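Local coordinates for beta-porphyranase A (Bacteroides plebeius, PDB 4AW7), which hydrolyses the sulfated red-seaweed polysaccharide porphyran, cutting the (1->4) linkages between beta-D-galactose and alpha-L-galactose-6-sulfate, at residues Y75-N80 against G124-E129; H83-Y88 against H113-I118. All blocks are in the same frame, centred on the assembly; numbering follows the deposited sequence.

Contact 1: residues Y75-N80 against G124-E129; sequences YSYAYN and GAWSAE. With L6S (6-O-sulfo-alpha-L-galactopyranose), chain B.
Trp126 reaches across to helix 74-82 and meets three of its side chains. Its CG lies anti to the backbone N (chi1 169°), which carries the indole in among Tyr75, Tyr77 and Ala78. The pyrrole edge is turned toward the face of Tyr75 in an offset edge-to-face pair, ring centroids 5.8 Å apart and planes at 69°; Trp126 CD1 and Tyr75 CE1 are the atoms that touch. Farther along, Trp126 CZ2 lies 3.8 Å from Tyr77 CD1, while Ala78 CB comes within 3.6 Å of Trp126 NE1. That N-H is spent on the carbonyl of Pro74, and Tyr75 OH, 3.6 Å from Ser127 CB, bonds to Ala123 O.

Tyr77 and Asn80 line the glycan pocket, beside Trp72 and Lys81, which also bond to the sugar. The edge of Tyr77 at CD2 lies 3.4 Å from O3S of the bound sulfated galactose, and Asn80 adds weak bonds to its O4. Shortened to an alanine, Tyr77 would probably leave a gap beside Trp126 CZ2 and deprive both the sulfate and Lys81 of the ring that packs against them. The two helical segments run nearly perpendicular, axes 10.9 Å apart, with Phe170 and Ile174 of helix 160-179 also packing against Tyr75.

Contact 2: residues H83-Y88 against H113-I118; sequences HEVGKY and HIQGGI
Val85 carries the apolar side of this contact, pushing both methyls into the chain at 113-115. From CB, which points toward that chain, Val85 CG1 goes to Gln115, ending 3.8 Å from its CB, the two side chains crossing at about a right angle. Val85 CG2, anti to the backbone N, rests on the peptide between His113 and Ile114, 3.6 Å from His113 C, and more loosely comes within 4.4 Å of Ile118 CD1.

Ile118 lies extended across Gly86: its CG1 sits 4.0 Å from Gly86 CA, where a side chain would meet it tightly, and its CD1 reaches the hydroxyl of Tyr88. No direct hydrogen bond joins the two segments; one water links them. It accepts from Gly86 N, donates to His113 O at 2.8 Å, and bonds to Tyr88 OH. Gln115 bends back at chi2, and its OE1 accepts from Gly116 N at 2.8 Å, on a lone pair; Thr157 and Gly155 also hold this amide.

Two type II beta turns, Glu84 to Lys87 and Gln115 to Ile118, each with a glycine third, meet through Val85 and Ile118 in loops of a (beta/alpha)8-type catalytic barrel, 113-118 linking strand 104-106 to helix 120-132.

Contact 1 is the more deeply buried of the two and joins helices; contact 2 is partly buried, joins loops, and lies nested within the chain between the segments of contact 1. Segment 83-88 follows helix 74-82, while the other loop, 113-118, leads into helix 120-132, so both contacts tie together the same two parts of the chain. Their centres are 10 Å apart and they meet directly: the ring of Tyr88 stacks on Trp126 and touches Ala78, and the imidazole of His113 packs on Ser76. Aromatic rings dominate the helix pair, which also supplies two residues of the glycan pocket, whereas the loops meet through aliphatic branches and one bridging water.

Contact 1: residues Y75-N80 against G124-E129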
loop_
_atom_site.group_PDB
_atom_site.type_symbol
_atom_site.label_atom_id
_atom_site.label_comp_id
_atom_site.label_asym_id
_atom_site.label_seq_id
_atom_site.Cartn_x
_atom_site.Cartn_y
_atom_site.Cartn_z
ATOM N N TYR A 75 24.077 2.325 -8.793
ATOM C CA TYR A 75 24.604 1.178 -9.541
ATOM C C TYR A 75 24.467 1.397 -11.036
ATOM O O TYR A 75 25.397 1.083 -11.807
ATOM C CB TYR A 75 24.003 -0.147 -9.005
ATOM C CG TYR A 75 24.257 -0.242 -7.549
ATOM C CD1 TYR A 75 25.548 -0.513 -7.071
ATOM C CD2 TYR A 75 23.280 0.043 -6.614
ATOM C CE1 TYR A 75 25.830 -0.481 -5.734
ATOM C CE2 TYR A 75 23.556 0.063 -5.269
ATOM C CZ TYR A 75 24.856 -0.171 -4.820
ATOM O OH TYR A 75 25.095 -0.129 -3.431
ATOM N N SER A 76 23.373 2.029 -11.459
ATOM C CA SER A 76 23.219 2.438 -12.851
ATOM C C SER A 76 24.225 3.595 -13.134
ATOM O O SER A 76 24.927 3.581 -14.157
ATOM C CB SER A 76 21.724 2.727 -13.198
ATOM O OG SER A 76 21.061 3.410 -12.165
ATOM N N TYR A 77 24.381 4.532 -12.198
ATOM C CA TYR A 77 25.374 5.603 -12.376
ATOM C C TYR A 77 26.795 5.028 -12.505
ATOM O O TYR A 77 27.555 5.390 -13.399
ATOM C CB TYR A 77 25.299 6.549 -11.185
ATOM C CG TYR A 77 26.366 7.637 -11.182
ATOM C CD1 TYR A 77 27.627 7.383 -10.647
ATOM C CD2 TYR A 77 26.118 8.920 -11.691
ATOM C CE1 TYR A 77 28.621 8.346 -10.638
ATOM C CE2 TYR A 77 27.117 9.900 -11.687
ATOM C CZ TYR A 77 28.365 9.600 -11.152
ATOM O OH TYR A 77 29.375 10.546 -11.109
ATOM N N ALA A 78 27.154 4.112 -11.607
ATOM C CA ALA A 78 28.511 3.548 -11.595
ATOM C C ALA A 78 28.781 2.737 -12.839
ATOM O O ALA A 78 29.862 2.867 -13.432
ATOM C CB ALA A 78 28.795 2.718 -10.348
ATOM N N TYR A 79 27.849 1.885 -13.240
ATOM C CA TYR A 79 28.057 1.043 -14.424
ATOM C C TYR A 79 28.238 1.903 -15.663
ATOM O O TYR A 79 29.059 1.606 -16.529
ATOM C CB TYR A 79 26.944 -0.003 -14.586
ATOM C CG TYR A 79 27.245 -0.933 -15.728
ATOM C CD1 TYR A 79 27.972 -2.120 -15.521
ATOM C CD2 TYR A 79 26.804 -0.650 -17.010
ATOM C CE1 TYR A 79 28.284 -2.958 -16.605
ATOM C CE2 TYR A 79 27.107 -1.484 -18.066
ATOM C CZ TYR A 79 27.837 -2.630 -17.862
ATOM O OH TYR A 79 28.139 -3.423 -18.948
ATOM N N ASN A 80 27.520 3.020 -15.712
ATOM C CA ASN A 80 27.635 3.969 -16.830
ATOM C C ASN A 80 29.057 4.534 -16.964
ATOM O O ASN A 80 29.496 4.828 -18.089
ATOM C CB ASN A 80 26.580 5.073 -16.671
ATOM C CG ASN A 80 26.661 6.144 -17.729
ATOM O OD1 ASN A 80 27.240 7.193 -17.481
ATOM N ND2 ASN A 80 26.048 5.912 -18.868
ATOM N N GLY A 124 27.924 -1.518 -0.785
ATOM C CA GLY A 124 27.268 -0.707 0.227
ATOM C C GLY A 124 27.987 0.613 0.452
ATOM O O GLY A 124 27.372 1.700 0.534
ATOM N N ALA A 125 29.315 0.549 0.561
ATOM C CA ALA A 125 30.106 1.776 0.704
ATOM C C ALA A 125 29.883 2.727 -0.446
ATOM O O ALA A 125 29.802 3.947 -0.249
ATOM C CB ALA A 125 31.614 1.428 0.839
ATOM N N TRP A 126 29.743 2.211 -1.658
ATOM C CA TRP A 126 29.544 3.041 -2.813
ATOM C C TRP A 126 28.207 3.771 -2.712
ATOM O O TRP A 126 28.131 4.931 -3.099
ATOM C CB TRP A 126 29.646 2.244 -4.123
ATOM C CG TRP A 126 29.203 3.014 -5.275
ATOM C CD1 TRP A 126 28.088 2.795 -6.019
ATOM C CD2 TRP A 126 29.788 4.234 -5.775
ATOM N NE1 TRP A 126 27.955 3.759 -6.968
ATOM C CE2 TRP A 126 28.993 4.656 -6.858
ATOM C CE3 TRP A 126 30.930 4.983 -5.434
ATOM C CZ2 TRP A 126 29.275 5.828 -7.580
ATOM C CZ3 TRP A 126 31.213 6.133 -6.164
ATOM C CH2 TRP A 126 30.388 6.546 -7.212
ATOM N N SER A 127 27.124 3.117 -2.281
ATOM C CA SER A 127 25.866 3.849 -2.178
ATOM C C SER A 127 26.047 5.064 -1.293
ATOM O O SER A 127 25.548 6.141 -1.613
ATOM C CB SER A 127 24.717 2.966 -1.682
ATOM O OG SER A 127 24.842 2.535 -0.331
ATOM N N ALA A 128 26.728 4.888 -0.162
ATOM C CA ALA A 128 26.958 6.004 0.763
ATOM C C ALA A 128 27.874 7.060 0.187
ATOM O O ALA A 128 27.633 8.242 0.364
ATOM C CB ALA A 128 27.421 5.521 2.104
ATOM N N GLU A 129 28.901 6.653 -0.558
ATOM C CA GLU A 129 29.776 7.623 -1.172
ATOM C C GLU A 129 29.050 8.435 -2.278
ATOM O O GLU A 129 29.198 9.660 -2.365
ATOM C CB GLU A 129 31.007 6.862 -1.671
ATOM C CG GLU A 129 32.036 7.656 -2.444
ATOM C CD GLU A 129 32.869 8.626 -1.612
ATOM O OE1 GLU A 129 32.719 8.672 -0.379
ATOM O OE2 GLU A 129 33.706 9.311 -2.234
HETATM O O1S L6S B . 25.808 10.246 -14.894
HETATM O O2S L6S B . 25.186 7.880 -14.944
HETATM O O3S L6S B . 23.646 9.544 -13.956
HETATM C C1 L6S B . 22.790 7.634 -19.621
HETATM C C2 L6S B . 23.474 7.876 -20.990
HETATM C C3 L6S B . 23.827 9.353 -21.166
HETATM C C4 L6S B . 24.694 9.813 -19.972
HETATM C C5 L6S B . 23.942 9.546 -18.644
HETATM C C6 L6S B . 24.792 9.884 -17.444
HETATM O O2 L6S B . 22.612 7.494 -22.073
HETATM O O3 L6S B . 24.554 9.550 -22.376
HETATM O O4 L6S B . 25.959 9.099 -19.998
HETATM O O5 L6S B . 23.536 8.123 -18.503
HETATM O O6 L6S B . 24.029 9.614 -16.273
HETATM S S1 L6S B . 24.674 9.284 -15.010
#

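Contact 2: residues H83-Y88 against H113-I118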
loop_
_atom_site.group_PDB
_atom_site.type_symbol
_atom_site.label_atom_id
_atom_site.label_comp_id
_atom_site.label_asym_id
_atom_site.label_seq_id
_atom_site.Cartn_x
_atom_site.Cartn_y
_atom_site.Cartn_z
ATOM N N HIS A 83 31.550 0.461 -16.707
ATOM C CA HIS A 83 31.069 -0.651 -17.545
ATOM C C HIS A 83 31.439 -2.029 -16.980
ATOM O O HIS A 83 31.560 -3.017 -17.722
ATOM C CB HIS A 83 31.466 -0.441 -19.018
ATOM C CG HIS A 83 30.877 0.817 -19.600
ATOM N ND1 HIS A 83 29.560 0.906 -20.010
ATOM C CD2 HIS A 83 31.411 2.049 -19.789
ATOM C CE1 HIS A 83 29.322 2.126 -20.462
ATOM N NE2 HIS A 83 30.427 2.838 -20.341
ATOM N N GLU A 84 31.533 -2.120 -15.663
ATOM C CA GLU A 84 31.789 -3.380 -14.998
ATOM C C GLU A 84 30.986 -3.429 -13.708
ATOM O O GLU A 84 31.143 -2.567 -12.856
ATOM C CB GLU A 84 33.273 -3.519 -14.653
ATOM C CG GLU A 84 34.237 -3.801 -15.784
ATOM C CD GLU A 84 35.625 -4.144 -15.231
ATOM O OE1 GLU A 84 35.768 -5.197 -14.563
ATOM O OE2 GLU A 84 36.550 -3.335 -15.413
ATOM N N VAL A 85 30.233 -4.518 -13.526
ATOM C CA VAL A 85 29.481 -4.728 -12.300
ATOM C C VAL A 85 30.439 -4.774 -11.119
ATOM O O VAL A 85 31.543 -5.333 -11.233
ATOM C CB VAL A 85 28.610 -6.000 -12.377
ATOM C CG1 VAL A 85 29.447 -7.273 -12.528
ATOM C CG2 VAL A 85 27.712 -6.086 -11.162
ATOM N N GLY A 86 30.052 -4.191 -9.992
ATOM C CA GLY A 86 30.828 -4.271 -8.797
ATOM C C GLY A 86 32.102 -3.462 -8.765
ATOM O O GLY A 86 32.889 -3.653 -7.821
ATOM N N LYS A 87 32.291 -2.612 -9.766
ATOM C CA LYS A 87 33.446 -1.713 -9.816
ATOM C C LYS A 87 32.931 -0.269 -9.866
ATOM O O LYS A 87 32.123 0.086 -10.732
ATOM C CB LYS A 87 34.274 -2.038 -11.044
ATOM C CG LYS A 87 34.756 -3.495 -11.145
ATOM C CD LYS A 87 36.090 -3.798 -10.446
ATOM C CE LYS A 87 35.917 -4.242 -8.999
ATOM N NZ LYS A 87 36.843 -5.365 -8.649
ATOM N N TYR A 88 33.443 0.566 -8.958
ATOM C CA TYR A 88 32.872 1.896 -8.702
ATOM C C TYR A 88 33.891 2.997 -9.006
ATOM O O TYR A 88 35.105 2.818 -8.781
ATOM C CB TYR A 88 32.335 1.956 -7.265
ATOM C CG TYR A 88 31.406 0.795 -7.036
ATOM C CD1 TYR A 88 30.218 0.688 -7.748
ATOM C CD2 TYR A 88 31.736 -0.222 -6.169
ATOM C CE1 TYR A 88 29.381 -0.416 -7.607
ATOM C CE2 TYR A 88 30.894 -1.302 -5.987
ATOM C CZ TYR A 88 29.717 -1.409 -6.747
ATOM O OH TYR A 88 28.886 -2.514 -6.592
ATOM N N HIS A 113 24.347 -4.582 -12.299
ATOM C CA HIS A 113 24.213 -4.013 -10.982
ATOM C C HIS A 113 24.597 -4.932 -9.852
ATOM O O HIS A 113 25.137 -4.493 -8.861
ATOM C CB HIS A 113 22.785 -3.486 -10.779
ATOM C CG HIS A 113 22.367 -2.486 -11.807
ATOM N ND1 HIS A 113 21.045 -2.225 -12.095
ATOM C CD2 HIS A 113 23.099 -1.680 -12.621
ATOM C CE1 HIS A 113 20.990 -1.299 -13.042
ATOM N NE2 HIS A 113 22.220 -0.969 -13.394
ATOM N N ILE A 114 24.207 -6.207 -9.953
ATOM C CA ILE A 114 24.555 -7.211 -8.965
ATOM C C ILE A 114 24.953 -8.484 -9.734
ATOM O O ILE A 114 24.443 -8.727 -10.818
ATOM C CB ILE A 114 23.434 -7.480 -7.947
ATOM C CG1 ILE A 114 23.926 -8.335 -6.768
ATOM C CG2 ILE A 114 22.190 -8.089 -8.628
ATOM C CD1 ILE A 114 22.921 -8.482 -5.627
ATOM N N GLN A 115 25.922 -9.231 -9.210
ATOM C CA GLN A 115 26.400 -10.444 -9.874
ATOM C C GLN A 115 27.114 -11.278 -8.844
ATOM O O GLN A 115 27.586 -10.784 -7.830
ATOM C CB GLN A 115 27.334 -10.072 -11.047
ATOM C CG GLN A 115 27.941 -11.224 -11.855
ATOM C CD GLN A 115 26.904 -12.130 -12.460
ATOM O OE1 GLN A 115 26.235 -12.876 -11.738
ATOM N NE2 GLN A 115 26.777 -12.105 -13.795
ATOM N N GLY A 116 27.198 -12.580 -9.101
ATOM C CA GLY A 116 28.015 -13.438 -8.253
ATOM C C GLY A 116 29.422 -12.879 -8.129
ATOM O O GLY A 116 29.980 -12.354 -9.088
ATOM N N GLY A 117 29.953 -12.987 -6.928
ATOM C CA GLY A 117 31.326 -12.573 -6.670
ATOM C C GLY A 117 31.480 -11.123 -6.291
ATOM O O GLY A 117 32.563 -10.685 -5.927
ATOM N N ILE A 118 30.395 -10.356 -6.350
ATOM C CA ILE A 118 30.428 -8.945 -5.961
ATOM C C ILE A 118 30.892 -8.747 -4.522
ATOM O O ILE A 118 30.529 -9.507 -3.625
ATOM C CB ILE A 118 29.033 -8.270 -6.212
ATOM C CG1 ILE A 118 29.158 -6.754 -6.187
ATOM C CG2 ILE A 118 27.988 -8.801 -5.269
ATOM C CD1 ILE A 118 27.922 -6.067 -6.754
HETATM O O HOH W 1 27.480 -2.997 -8.956
#